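Local atomic coordinates of ornithine carbamoyltransferase (Giardia intestinalis, PDB entry 3GRF), a protein that probably catalyses the reversible transfer of a carbamoyl group from carbamoyl phosphate to ornithine, giving citrulline and phosphate, in the arginine degradation pathway. Residues Ile25-Asp30 against Ala36-Arg41; Thr64-Thr67 against His72-Tyr75; Asp130-Pro135 against Leu178-Ala183; Ala152-Asn157 against Ser274-Phe279; Cys182-Met187 against Glu210-Lys215. All coordinates share one frame; numbering follows the deposited sequence.

Contact 1: Ile25-Asp30 against Ala36-Arg41; sequences IDRALD and AKYTAR
Asp30 and Arg27 both send CG anti to the backbone nitrogen (chi1 -173° and -176°), which carries the two side chains off the helix toward Tyr38, while Tyr38 turns its CG anti to its own carbonyl carbon to meet them. The phenol is the donor in the hydrogen bond that closes this contact: Tyr38 OH gives its proton to Asp30 OD1 over 2.6 Å. The carboxylate oxygen lies near the plane of the ring, at its edge, and accepts through its anti lone pair, with carboxylate and ring 74° apart. The other oxygen, Asp30 OD2, is held by Asn34 just beyond the helical segment. Lys37 brings CE to 3.4 Å from Asp30 OD1, but its chain bends at chi3 and chi4 and leaves NZ 4.6 Å from that oxygen.

Arg27 meets the same tyrosine differently. The edge of the ring stands on the guanidinium face, with Tyr38 CE2 3.6 Å above the centre of a plane that is nearly perpendicular to the ring. Arg27 NH2 then lies over one face of the Arg41 guanidinium, toward its rim, 3.3 Å from Arg41 NH2. These two like-charged groups are drawn together by Asp319, whose carboxylate makes salt bridges to Arg27 NH2 and Arg41 NE.

The contact lies at the surface of the carbamoyl phosphate-binding domain, where the connection to strand 46-51 folds back beside helix 18-33. Helix 135-151 packs on this helix through Ile25, Ala28 and Leu29, Leu69 of helix 56-69 touches Tyr38 and Arg41, and helix 303-322 supplies Asp319.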
# COMPACT_ATOMS: atom_id res chain seq x y z
N ILE A 25 8.95 21.97 -15.10
CA ILE A 25 8.31 21.64 -16.40
C ILE A 25 9.30 20.90 -17.28
O ILE A 25 9.04 19.81 -17.69
CB ILE A 25 7.71 22.90 -17.11
CG1 ILE A 25 6.40 23.34 -16.42
CG2 ILE A 25 7.44 22.63 -18.56
CD1 ILE A 25 6.11 24.83 -16.47
N ASP A 26 10.46 21.49 -17.51
CA ASP A 26 11.50 20.83 -18.29
C ASP A 26 12.02 19.52 -17.69
O ASP A 26 12.43 18.61 -18.42
CB ASP A 26 12.67 21.79 -18.48
CG ASP A 26 12.30 22.99 -19.29
OD1 ASP A 26 11.43 22.87 -20.18
OD2 ASP A 26 12.89 24.06 -19.03
N ARG A 27 12.06 19.44 -16.36
CA ARG A 27 12.50 18.20 -15.72
C ARG A 27 11.42 17.11 -15.97
O ARG A 27 11.71 15.98 -16.37
CB ARG A 27 12.74 18.47 -14.24
CG ARG A 27 13.28 17.32 -13.47
CD ARG A 27 14.67 17.66 -13.07
NE ARG A 27 15.24 16.67 -12.18
CZ ARG A 27 16.51 16.31 -12.19
NH1 ARG A 27 17.34 16.84 -13.09
NH2 ARG A 27 16.94 15.40 -11.35
N ALA A 28 10.16 17.48 -15.77
CA ALA A 28 9.03 16.57 -16.04
C ALA A 28 9.12 16.06 -17.47
O ALA A 28 8.88 14.90 -17.74
CB ALA A 28 7.69 17.31 -15.85
N LEU A 29 9.39 16.98 -18.40
CA LEU A 29 9.46 16.65 -19.82
C LEU A 29 10.64 15.72 -20.10
O LEU A 29 10.55 14.78 -20.92
CB LEU A 29 9.59 17.92 -20.65
CG LEU A 29 8.35 18.76 -20.89
CD1 LEU A 29 8.80 20.06 -21.53
CD2 LEU A 29 7.36 17.96 -21.77
N ASP A 30 11.75 15.95 -19.42
CA ASP A 30 12.91 15.06 -19.64
C ASP A 30 12.72 13.71 -18.98
O ASP A 30 13.24 12.72 -19.47
CB ASP A 30 14.22 15.66 -19.17
CG ASP A 30 15.42 14.79 -19.57
OD1 ASP A 30 16.17 14.35 -18.69
OD2 ASP A 30 15.59 14.51 -20.78
N ALA A 36 14.90 6.31 -17.96
CA ALA A 36 15.97 5.48 -17.53
C ALA A 36 17.00 6.25 -16.71
O ALA A 36 17.77 5.65 -15.97
CB ALA A 36 16.64 4.84 -18.75
N LYS A 37 17.07 7.57 -16.87
CA LYS A 37 18.07 8.38 -16.16
C LYS A 37 17.74 8.58 -14.67
O LYS A 37 18.61 8.86 -13.85
CB LYS A 37 18.16 9.75 -16.81
CG LYS A 37 19.03 9.81 -18.04
CD LYS A 37 18.78 11.08 -18.86
CE LYS A 37 18.88 12.35 -18.01
NZ LYS A 37 20.20 12.54 -17.27
N TYR A 38 16.46 8.48 -14.33
CA TYR A 38 15.95 8.92 -13.03
C TYR A 38 15.61 7.76 -12.10
O TYR A 38 14.97 7.91 -11.04
CB TYR A 38 14.71 9.75 -13.29
CG TYR A 38 15.04 10.97 -14.08
CD1 TYR A 38 14.93 11.00 -15.48
CD2 TYR A 38 15.50 12.10 -13.42
CE1 TYR A 38 15.26 12.14 -16.18
CE2 TYR A 38 15.82 13.22 -14.10
CZ TYR A 38 15.69 13.26 -15.47
OH TYR A 38 16.01 14.45 -16.08
N THR A 39 16.10 6.62 -12.47
CA THR A 39 15.65 5.37 -11.95
C THR A 39 16.10 5.07 -10.50
O THR A 39 15.62 4.13 -9.85
CB THR A 39 16.03 4.36 -13.02
OG1 THR A 39 14.85 3.66 -13.44
CG2 THR A 39 17.08 3.48 -12.60
N ALA A 40 17.02 5.88 -9.98
CA ALA A 40 17.57 5.67 -8.64
C ALA A 40 17.59 6.98 -7.85
O ALA A 40 18.21 7.08 -6.78
CB ALA A 40 18.96 5.08 -8.74
N ARG A 41 16.87 7.98 -8.36
CA ARG A 41 16.79 9.31 -7.71
C ARG A 41 16.19 9.29 -6.30
O ARG A 41 16.69 9.99 -5.41
CB ARG A 41 16.04 10.29 -8.62
CG ARG A 41 16.80 10.75 -9.90
CD ARG A 41 18.10 11.53 -9.60
NE ARG A 41 17.79 12.85 -9.04
CZ ARG A 41 18.66 13.82 -8.75
NH1 ARG A 41 19.96 13.68 -8.94
NH2 ARG A 41 18.19 14.97 -8.29

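Contact 2: Thr64-Thr67 against His72-Tyr75; sequences TAMT and HAIY
Met66 lies over one face of the flat peptide group joining His72 to Ala73, and the imidazole of His72 stands on the other side of that plane. The methionine reaches the peptide with several carbons at once: CB is 3.8 Å from His72 C, and the terminal CE comes 3.6 Å from His72 O. The chain is bent at both chi2 and chi3, a tight curl that brings the methyl group back over the strand. Beside the peptide, Met66 CG meets the methyl of Ala73, with 4.0 Å between CG and Ala73 CB. No hydrogen bond crosses this buried contact, which is van der Waals packing of the methionine on a peptide group and one methyl, and the two backbones come within 5.2 Å at the CA atoms of Met66 and His72.

This is the tight return of a beta-alpha-beta crossover: strand 46-51 leads into helix 56-69, and strand 72-77 then comes back alongside the first strand and parallel to it, His72 and Ile74 making backbone hydrogen bonds to it. Leu47 of that strand touches both Met66 and Ala73, and Leu318 of helix 303-322 packs on Met66 as well.

With its CB directed away from the helix, His72 faces the subunit interface. Its CG, anti to the backbone N (chi1 -172°), extends the imidazole away from Met66 to a nickel ion, which NE2 binds together with NE2 of His72 from each of the two neighbouring subunits; the imidazole planes meet at about 80°. Thr67 of one neighbouring subunit packs against His72, and Thr67 itself packs on His72 of the other.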
# COMPACT_ATOMS: atom_id res chain seq x y z
N THR A 64 3.14 5.63 -8.40
CA THR A 64 3.91 5.28 -9.59
C THR A 64 5.16 6.14 -9.73
O THR A 64 6.23 5.62 -10.14
CB THR A 64 3.02 5.38 -10.87
OG1 THR A 64 1.88 4.58 -10.67
CG2 THR A 64 3.76 4.81 -12.13
N ALA A 65 5.04 7.44 -9.41
CA ALA A 65 6.17 8.37 -9.54
C ALA A 65 7.29 7.87 -8.68
O ALA A 65 8.43 7.80 -9.15
CB ALA A 65 5.79 9.81 -9.16
N MET A 66 6.98 7.43 -7.46
CA MET A 66 8.04 7.00 -6.54
C MET A 66 8.69 5.75 -7.00
O MET A 66 9.90 5.63 -6.92
CB MET A 66 7.56 6.85 -5.09
CG MET A 66 7.13 8.16 -4.41
SD MET A 66 8.47 9.35 -4.13
CE MET A 66 9.47 8.39 -3.02
N THR A 67 7.91 4.79 -7.49
CA THR A 67 8.48 3.54 -8.06
C THR A 67 9.42 3.86 -9.21
O THR A 67 10.49 3.24 -9.36
CB THR A 67 7.36 2.62 -8.55
OG1 THR A 67 6.49 2.35 -7.44
CG2 THR A 67 7.91 1.28 -9.09
N HIS A 72 9.46 4.68 -2.68
CA HIS A 72 8.15 4.07 -2.30
C HIS A 72 7.25 5.12 -1.70
O HIS A 72 7.73 5.99 -1.00
CB HIS A 72 8.35 2.98 -1.25
CG HIS A 72 7.09 2.21 -0.97
ND1 HIS A 72 6.44 2.26 0.24
CD2 HIS A 72 6.33 1.43 -1.77
CE1 HIS A 72 5.34 1.53 0.19
NE2 HIS A 72 5.25 1.01 -1.02
N ALA A 73 5.93 5.02 -1.97
CA ALA A 73 4.94 5.89 -1.35
C ALA A 73 4.05 5.06 -0.46
O ALA A 73 3.55 4.00 -0.87
CB ALA A 73 4.06 6.59 -2.43
N ILE A 74 3.83 5.57 0.75
CA ILE A 74 2.89 5.01 1.70
C ILE A 74 1.54 5.67 1.45
O ILE A 74 1.37 6.87 1.62
CB ILE A 74 3.30 5.31 3.12
CG1 ILE A 74 4.64 4.62 3.44
CG2 ILE A 74 2.22 4.82 4.09
CD1 ILE A 74 5.22 4.98 4.84
N TYR A 75 0.57 4.88 1.03
CA TYR A 75 -0.74 5.40 0.87
C TYR A 75 -1.42 5.42 2.27
O TYR A 75 -1.74 4.37 2.88
CB TYR A 75 -1.50 4.56 -0.15
CG TYR A 75 -2.97 4.84 -0.10
CD1 TYR A 75 -3.46 6.07 -0.50
CD2 TYR A 75 -3.87 3.88 0.39
CE1 TYR A 75 -4.82 6.37 -0.42
CE2 TYR A 75 -5.24 4.16 0.48
CZ TYR A 75 -5.70 5.41 0.06
OH TYR A 75 -7.06 5.71 0.12

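Contact 3: Asp130-Pro135 against Leu178-Ala183; sequences DDFGHP and LMRGCA
Phe132 and Arg180 cross at about a right angle, the arginine reaching in from helix 173-185 so that its NH2 stands 3.2 Å above the middle of the phenyl ring. The guanidinium does not lie flat on the phenylalanine: the two planes are 57° apart. Arg180 CZ is nevertheless 4.5 Å from the ring centroid and close to the ring normal, a cation-pi contact over the face. NH2 and its neighbour NH1 also grip the backbone end-on. Arg180 NH1 donates to Phe132 O over 2.9 Å and NH2 donates to the same oxygen over 3.1 Å, both with the acceptor in the guanidinium plane, though both nitrogens are tilted out of the carbonyl plane. One residue thus offers the arginine both its carbonyl and its ring.

Here the two domains of the carbamoyltransferase fold meet, a loop after strand 125-127 of the carbamoyl phosphate-binding domain facing a helix of the ornithine-binding domain. His134, the N-cap of helix 135-151, and Pro135 open a His-Pro-x-Gln sequence characteristic of the family.

Asp130 shapes the loop from within: its OD1 accepts from Phe132 N at 3.1 Å, an Asx turn, and from Gly133 N at 2.9 Å. The arginine is steadied by two carboxylates, Asp177 bridging to NH1 and Glu208 to NE, which together with Phe132 O fix the rotation of the guanidinium. Asp177 also takes the backbone N-H of His134.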
# COMPACT_ATOMS: atom_id res chain seq x y z
N ASP A 130 -6.48 20.99 -2.07
CA ASP A 130 -7.32 21.49 -0.99
C ASP A 130 -8.17 22.59 -1.57
O ASP A 130 -8.17 22.77 -2.79
CB ASP A 130 -6.49 21.95 0.23
CG ASP A 130 -5.61 23.19 -0.03
OD1 ASP A 130 -5.50 23.69 -1.18
OD2 ASP A 130 -5.03 23.66 0.95
N ASP A 131 -8.87 23.35 -0.73
CA ASP A 131 -9.76 24.43 -1.20
C ASP A 131 -9.07 25.71 -1.67
O ASP A 131 -9.73 26.69 -1.97
CB ASP A 131 -10.87 24.74 -0.19
CG ASP A 131 -10.34 25.19 1.17
OD1 ASP A 131 -11.22 25.44 2.03
OD2 ASP A 131 -9.10 25.30 1.36
N PHE A 132 -7.74 25.68 -1.76
CA PHE A 132 -6.96 26.89 -2.11
C PHE A 132 -5.96 26.69 -3.27
O PHE A 132 -5.62 27.65 -3.96
CB PHE A 132 -6.25 27.44 -0.86
CG PHE A 132 -5.87 28.89 -0.95
CD1 PHE A 132 -6.81 29.86 -1.25
CD2 PHE A 132 -4.55 29.30 -0.69
CE1 PHE A 132 -6.45 31.21 -1.33
CE2 PHE A 132 -4.17 30.64 -0.75
CZ PHE A 132 -5.14 31.60 -1.06
N GLY A 133 -5.50 25.45 -3.49
CA GLY A 133 -4.66 25.13 -4.65
C GLY A 133 -4.59 23.68 -5.12
O GLY A 133 -5.26 22.82 -4.57
N HIS A 134 -3.74 23.41 -6.12
CA HIS A 134 -3.51 22.07 -6.64
C HIS A 134 -2.26 22.06 -7.51
O HIS A 134 -2.35 21.86 -8.72
CB HIS A 134 -4.72 21.56 -7.46
CG HIS A 134 -4.72 20.07 -7.66
ND1 HIS A 134 -5.67 19.41 -8.43
CD2 HIS A 134 -3.86 19.12 -7.22
CE1 HIS A 134 -5.39 18.12 -8.44
NE2 HIS A 134 -4.31 17.92 -7.70
N PRO A 135 -1.09 22.28 -6.88
CA PRO A 135 0.17 22.56 -7.56
C PRO A 135 0.72 21.39 -8.34
O PRO A 135 1.47 21.60 -9.30
CB PRO A 135 1.11 22.98 -6.42
CG PRO A 135 0.49 22.41 -5.13
CD PRO A 135 -0.98 22.28 -5.41
N LEU A 178 -4.29 28.00 -11.40
CA LEU A 178 -4.02 28.25 -12.86
C LEU A 178 -3.66 29.73 -13.02
O LEU A 178 -2.70 30.05 -13.73
CB LEU A 178 -5.26 27.91 -13.71
CG LEU A 178 -5.26 26.71 -14.69
CD1 LEU A 178 -3.94 25.93 -14.64
CD2 LEU A 178 -6.43 25.78 -14.40
N MET A 179 -4.43 30.62 -12.39
CA MET A 179 -4.13 32.05 -12.43
C MET A 179 -2.72 32.31 -11.93
O MET A 179 -1.96 33.07 -12.56
CB MET A 179 -5.12 32.82 -11.57
CG MET A 179 -6.59 32.80 -12.11
SD MET A 179 -7.77 33.29 -10.81
CE MET A 179 -7.28 34.97 -10.48
N ARG A 180 -2.35 31.69 -10.80
CA ARG A 180 -0.96 31.80 -10.28
C ARG A 180 0.09 31.27 -11.26
O ARG A 180 1.16 31.87 -11.39
CB ARG A 180 -0.79 31.10 -8.91
CG ARG A 180 -1.58 31.71 -7.70
CD ARG A 180 -1.59 30.73 -6.52
NE ARG A 180 -2.65 31.02 -5.51
CZ ARG A 180 -3.51 30.12 -5.01
NH1 ARG A 180 -3.48 28.86 -5.43
NH2 ARG A 180 -4.42 30.47 -4.11
N GLY A 181 -0.16 30.11 -11.89
CA GLY A 181 0.81 29.53 -12.85
C GLY A 181 1.02 30.48 -14.02
O GLY A 181 2.15 30.76 -14.41
N CYS A 182 -0.08 31.00 -14.57
CA CYS A 182 -0.06 31.95 -15.66
C CYS A 182 0.72 33.20 -15.24
O CYS A 182 1.56 33.67 -15.97
CB CYS A 182 -1.47 32.41 -16.02
SG CYS A 182 -2.52 31.36 -16.98
N ALA A 183 0.39 33.79 -14.10
CA ALA A 183 1.09 34.99 -13.66
C ALA A 183 2.59 34.76 -13.62
O ALA A 183 3.36 35.61 -14.05
CB ALA A 183 0.62 35.35 -12.32

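Contact 4: Ala152-Asn157 against Ser274-Phe279; sequences AGEFSN and SKRSIF
Glu154 and Arg276 carry the charge contact that joins these segments: a salt bridge from Glu154 OE2 to Arg276 NE at 3.1 Å, with Arg276 NH2 equally 3.1 Å from OE2. As a hydrogen bond the NE contact is weak, for the N-H...O angle is only 121°, and the carboxylate and guanidinium planes are turned 62° apart instead of lying side by side. The arginine gets there with CG wedged between its backbone N and carbonyl carbon (chi1 83°) and with further bends at chi2 and chi3. Its NH2 also comes 2.9 Å from Glu154 O, while NH1 makes a salt bridge to a second carboxylate, Asp236. Two acids therefore share the one cation.

Among the nonpolar approaches, Phe149 of helix 135-151 touches both side chains, and Ile162 packs on the arginine.

Backbone turns present the pair. Gly153, at positive phi, closes helix 135-151 with a Schellman motif just before Glu154. Across from it, Ser274-Ser277 is a type I beta turn with Ser277 N bonded to Ser274 O at 3.2 Å, and Arg276 occupies its third position.

The contact lies at the surface, tying the exit of helix 135-151 to the turn that leads into strand 278-281, an outermost strand, within this chain, of the parallel five-stranded sheet in the ornithine-binding domain, whose strand order 3-2-1-4-5 is that of a Rossmann-like alpha/beta fold.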
# COMPACT_ATOMS: atom_id res chain seq x y z
N ALA A 152 3.76 20.74 -32.16
CA ALA A 152 3.15 21.53 -33.23
C ALA A 152 4.00 22.71 -33.76
O ALA A 152 3.56 23.39 -34.68
CB ALA A 152 1.80 22.06 -32.74
N GLY A 153 5.18 22.94 -33.18
CA GLY A 153 6.04 24.04 -33.58
C GLY A 153 5.48 25.43 -33.29
O GLY A 153 5.84 26.41 -33.95
N GLU A 154 4.60 25.52 -32.29
CA GLU A 154 3.95 26.76 -31.87
C GLU A 154 4.53 27.36 -30.57
O GLU A 154 3.87 28.17 -29.89
CB GLU A 154 2.47 26.49 -31.66
CG GLU A 154 1.74 26.00 -32.88
CD GLU A 154 1.36 27.12 -33.85
OE1 GLU A 154 0.73 26.82 -34.90
OE2 GLU A 154 1.68 28.29 -33.57
N PHE A 155 5.76 26.96 -30.22
CA PHE A 155 6.36 27.39 -28.93
C PHE A 155 7.61 28.27 -29.08
O PHE A 155 8.45 28.33 -28.16
CB PHE A 155 6.70 26.17 -28.05
CG PHE A 155 6.59 26.41 -26.54
CD1 PHE A 155 5.35 26.60 -25.94
CD2 PHE A 155 7.73 26.41 -25.74
CE1 PHE A 155 5.24 26.80 -24.56
CE2 PHE A 155 7.62 26.59 -24.34
CZ PHE A 155 6.38 26.79 -23.76
N SER A 156 7.75 28.96 -30.21
CA SER A 156 8.85 29.94 -30.37
C SER A 156 8.80 31.05 -29.34
O SER A 156 9.84 31.51 -28.84
CB SER A 156 8.80 30.58 -31.76
OG SER A 156 9.20 29.64 -32.72
N ASN A 157 7.68 31.53 -29.01
CA ASN A 157 7.41 32.55 -27.99
C ASN A 157 7.12 31.99 -26.59
O ASN A 157 6.57 32.68 -25.73
CB ASN A 157 6.35 33.57 -28.45
CG ASN A 157 6.42 34.89 -27.66
OD1 ASN A 157 7.46 35.23 -27.10
ND2 ASN A 157 5.29 35.60 -27.57
N SER A 274 -8.21 30.20 -31.17
CA SER A 274 -7.22 30.14 -32.24
C SER A 274 -7.31 28.82 -32.99
O SER A 274 -7.90 27.85 -32.50
CB SER A 274 -5.81 30.33 -31.65
OG SER A 274 -5.28 29.11 -31.17
N LYS A 275 -6.73 28.78 -34.18
CA LYS A 275 -6.72 27.58 -34.96
C LYS A 275 -5.86 26.49 -34.30
O LYS A 275 -6.14 25.30 -34.46
CB LYS A 275 -6.27 27.87 -36.40
CG LYS A 275 -7.22 27.35 -37.48
CD LYS A 275 -8.32 28.37 -37.83
CE LYS A 275 -8.98 28.03 -39.17
NZ LYS A 275 -8.15 28.47 -40.36
N ARG A 276 -4.82 26.92 -33.57
CA ARG A 276 -3.92 26.01 -32.82
C ARG A 276 -4.49 25.56 -31.44
O ARG A 276 -3.89 24.75 -30.75
CB ARG A 276 -2.56 26.70 -32.61
CG ARG A 276 -2.55 27.65 -31.42
CD ARG A 276 -1.88 28.98 -31.64
NE ARG A 276 -0.45 28.94 -31.46
CZ ARG A 276 0.30 29.88 -30.86
NH1 ARG A 276 -0.20 30.98 -30.32
NH2 ARG A 276 1.60 29.68 -30.79
N SER A 277 -5.65 26.10 -31.03
CA SER A 277 -6.09 25.93 -29.64
C SER A 277 -6.14 24.48 -29.20
O SER A 277 -6.21 23.55 -30.02
CB SER A 277 -7.43 26.62 -29.37
OG SER A 277 -8.45 26.09 -30.20
N ILE A 278 -6.05 24.29 -27.89
CA ILE A 278 -6.25 22.97 -27.35
C ILE A 278 -7.27 23.13 -26.23
O ILE A 278 -7.47 24.23 -25.74
CB ILE A 278 -4.93 22.29 -26.88
CG1 ILE A 278 -4.33 22.99 -25.67
CG2 ILE A 278 -3.89 22.16 -28.04
CD1 ILE A 278 -3.05 22.30 -25.13
N PHE A 279 -7.92 22.04 -25.86
CA PHE A 279 -8.91 22.01 -24.77
C PHE A 279 -8.36 21.10 -23.62
O PHE A 279 -7.83 20.00 -23.87
CB PHE A 279 -10.26 21.50 -25.29
CG PHE A 279 -11.19 21.17 -24.21
CD1 PHE A 279 -11.92 22.20 -23.59
CD2 PHE A 279 -11.28 19.87 -23.73
CE1 PHE A 279 -12.75 21.91 -22.49
CE2 PHE A 279 -12.12 19.55 -22.63
CZ PHE A 279 -12.84 20.57 -22.01

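Contact 5: Cys182-Met187 against Glu210-Lys215; sequences CALLGM and EEIIAK
Ile212 fits against Ala183, its CG1 3.7 Å from Ala183 CB, and reaches on to Leu184. The CD1 methyls of Leu184 and Ile212 are modelled 3.2 Å apart, tighter than a normal carbon contact, and both side chains have a first torsion well off the staggered positions (-125° for Leu184, 104° for Ile212), so the exact placing of these methyls, and with it the near right angle at which the two side chains cross, is doubtful. The small alanine lets the helices come close, with 5.4 Å between the CA atoms of Ala183 and Ile213.

In the next shell, Thr218 packs on Ile212 and Ile213 and gives a hydrogen bond from OG1 to Ala183 O. Gly186, at positive phi, ends the helix in a Schellman motif, Met187 N bonding to Cys182 O at 3.0 Å, and the disulfide from Cys182 to Cys189 ties the helix to the strand that follows it.

Helices 173-185 and 203-216 thus pack together within the parallel sheet domain, connecting the successive strands 164-167, 188-192 and 221-225. Leu21 of helix 18-33 touches Leu184 and Leu185, and Phe142 of helix 135-151 touches Leu185 and Met187.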
# COMPACT_ATOMS: atom_id res chain seq x y z
N CYS A 182 -0.08 31.00 -14.57
CA CYS A 182 -0.06 31.95 -15.66
C CYS A 182 0.72 33.20 -15.24
O CYS A 182 1.56 33.67 -15.97
CB CYS A 182 -1.47 32.41 -16.02
SG CYS A 182 -2.52 31.36 -16.98
N ALA A 183 0.39 33.79 -14.10
CA ALA A 183 1.09 34.99 -13.66
C ALA A 183 2.59 34.76 -13.62
O ALA A 183 3.36 35.61 -14.05
CB ALA A 183 0.62 35.35 -12.32
N LEU A 184 2.98 33.61 -13.05
CA LEU A 184 4.36 33.15 -12.84
C LEU A 184 5.07 33.00 -14.19
O LEU A 184 6.23 33.39 -14.33
CB LEU A 184 4.35 31.76 -12.11
CG LEU A 184 5.12 31.52 -10.80
CD1 LEU A 184 5.34 32.82 -10.04
CD2 LEU A 184 4.38 30.52 -9.92
N LEU A 185 4.33 32.43 -15.15
CA LEU A 185 4.87 32.14 -16.47
C LEU A 185 4.70 33.28 -17.49
O LEU A 185 5.29 33.24 -18.57
CB LEU A 185 4.33 30.79 -17.02
CG LEU A 185 4.83 29.55 -16.24
CD1 LEU A 185 4.00 28.35 -16.65
CD2 LEU A 185 6.35 29.19 -16.52
N GLY A 186 3.94 34.31 -17.13
CA GLY A 186 3.83 35.51 -17.94
C GLY A 186 2.83 35.34 -19.07
O GLY A 186 3.00 35.89 -20.16
N MET A 187 1.77 34.59 -18.77
CA MET A 187 0.71 34.35 -19.73
C MET A 187 -0.44 35.31 -19.53
O MET A 187 -0.75 35.76 -18.41
CB MET A 187 0.20 32.90 -19.61
CG MET A 187 1.24 31.88 -20.01
SD MET A 187 1.04 30.20 -19.42
CE MET A 187 -0.29 29.70 -20.53
N GLU A 210 -1.34 39.67 -9.44
CA GLU A 210 -0.89 40.92 -10.03
C GLU A 210 0.43 41.36 -9.38
O GLU A 210 1.33 41.87 -10.04
CB GLU A 210 -2.02 41.95 -10.01
CG GLU A 210 -3.17 41.45 -10.93
CD GLU A 210 -4.26 42.47 -11.19
OE1 GLU A 210 -4.66 43.21 -10.25
OE2 GLU A 210 -4.76 42.50 -12.34
N GLU A 211 0.58 41.06 -8.09
CA GLU A 211 1.86 41.19 -7.41
C GLU A 211 2.97 40.26 -7.91
O GLU A 211 4.13 40.69 -7.95
CB GLU A 211 1.69 40.99 -5.92
CG GLU A 211 3.01 41.08 -5.16
CD GLU A 211 2.87 40.66 -3.72
OE1 GLU A 211 3.93 40.48 -3.07
OE2 GLU A 211 1.72 40.51 -3.24
N ILE A 212 2.67 39.00 -8.25
CA ILE A 212 3.79 38.19 -8.71
C ILE A 212 4.23 38.66 -10.08
O ILE A 212 5.42 38.68 -10.38
CB ILE A 212 3.63 36.62 -8.61
CG1 ILE A 212 3.34 36.01 -9.97
CG2 ILE A 212 2.60 36.17 -7.56
CD1 ILE A 212 4.50 35.87 -10.78
N ILE A 213 3.29 39.03 -10.95
CA ILE A 213 3.71 39.55 -12.28
C ILE A 213 4.50 40.85 -12.16
O ILE A 213 5.50 41.03 -12.88
CB ILE A 213 2.56 39.79 -13.24
CG1 ILE A 213 2.93 40.88 -14.26
CG2 ILE A 213 1.38 40.24 -12.52
CD1 ILE A 213 1.76 41.54 -14.87
N ALA A 214 4.05 41.73 -11.25
CA ALA A 214 4.77 42.97 -10.93
C ALA A 214 6.18 42.69 -10.41
O ALA A 214 7.13 43.31 -10.85
CB ALA A 214 4.01 43.80 -9.91
N LYS A 215 6.29 41.75 -9.47
CA LYS A 215 7.55 41.54 -8.75
C LYS A 215 8.58 40.90 -9.66
O LYS A 215 9.77 41.23 -9.58
CB LYS A 215 7.35 40.66 -7.52
CG LYS A 215 8.65 40.07 -6.95
CD LYS A 215 8.44 39.29 -5.66
CE LYS A 215 7.48 38.12 -5.86
NZ LYS A 215 7.18 37.41 -4.59

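Overall arrangement
Contacts 1 and 2 both belong to the carbamoyl phosphate-binding domain, their centres 15 Å apart, and contact 2 leads on to the nickel ion shared by the three subunits. Contact 5 lies in the ornithine-binding domain, 33 Å from contact 2 between centres. Contact 3 joins the two domains and shares Cys182 and Ala183 with contact 5, so helix 173-185 serves both, their centres 12 Å apart. The His-Pro-x-Gln sequence starting in its loop is, as in relatives, probably part of the carbamoyl phosphate site between the domains. Contacts 1 and 5 touch directly, Ile25 CD1 lying 4.1 Å from Leu185 CD1, a second junction between domains. The centres of contacts 2 and 4 are 34 Å apart.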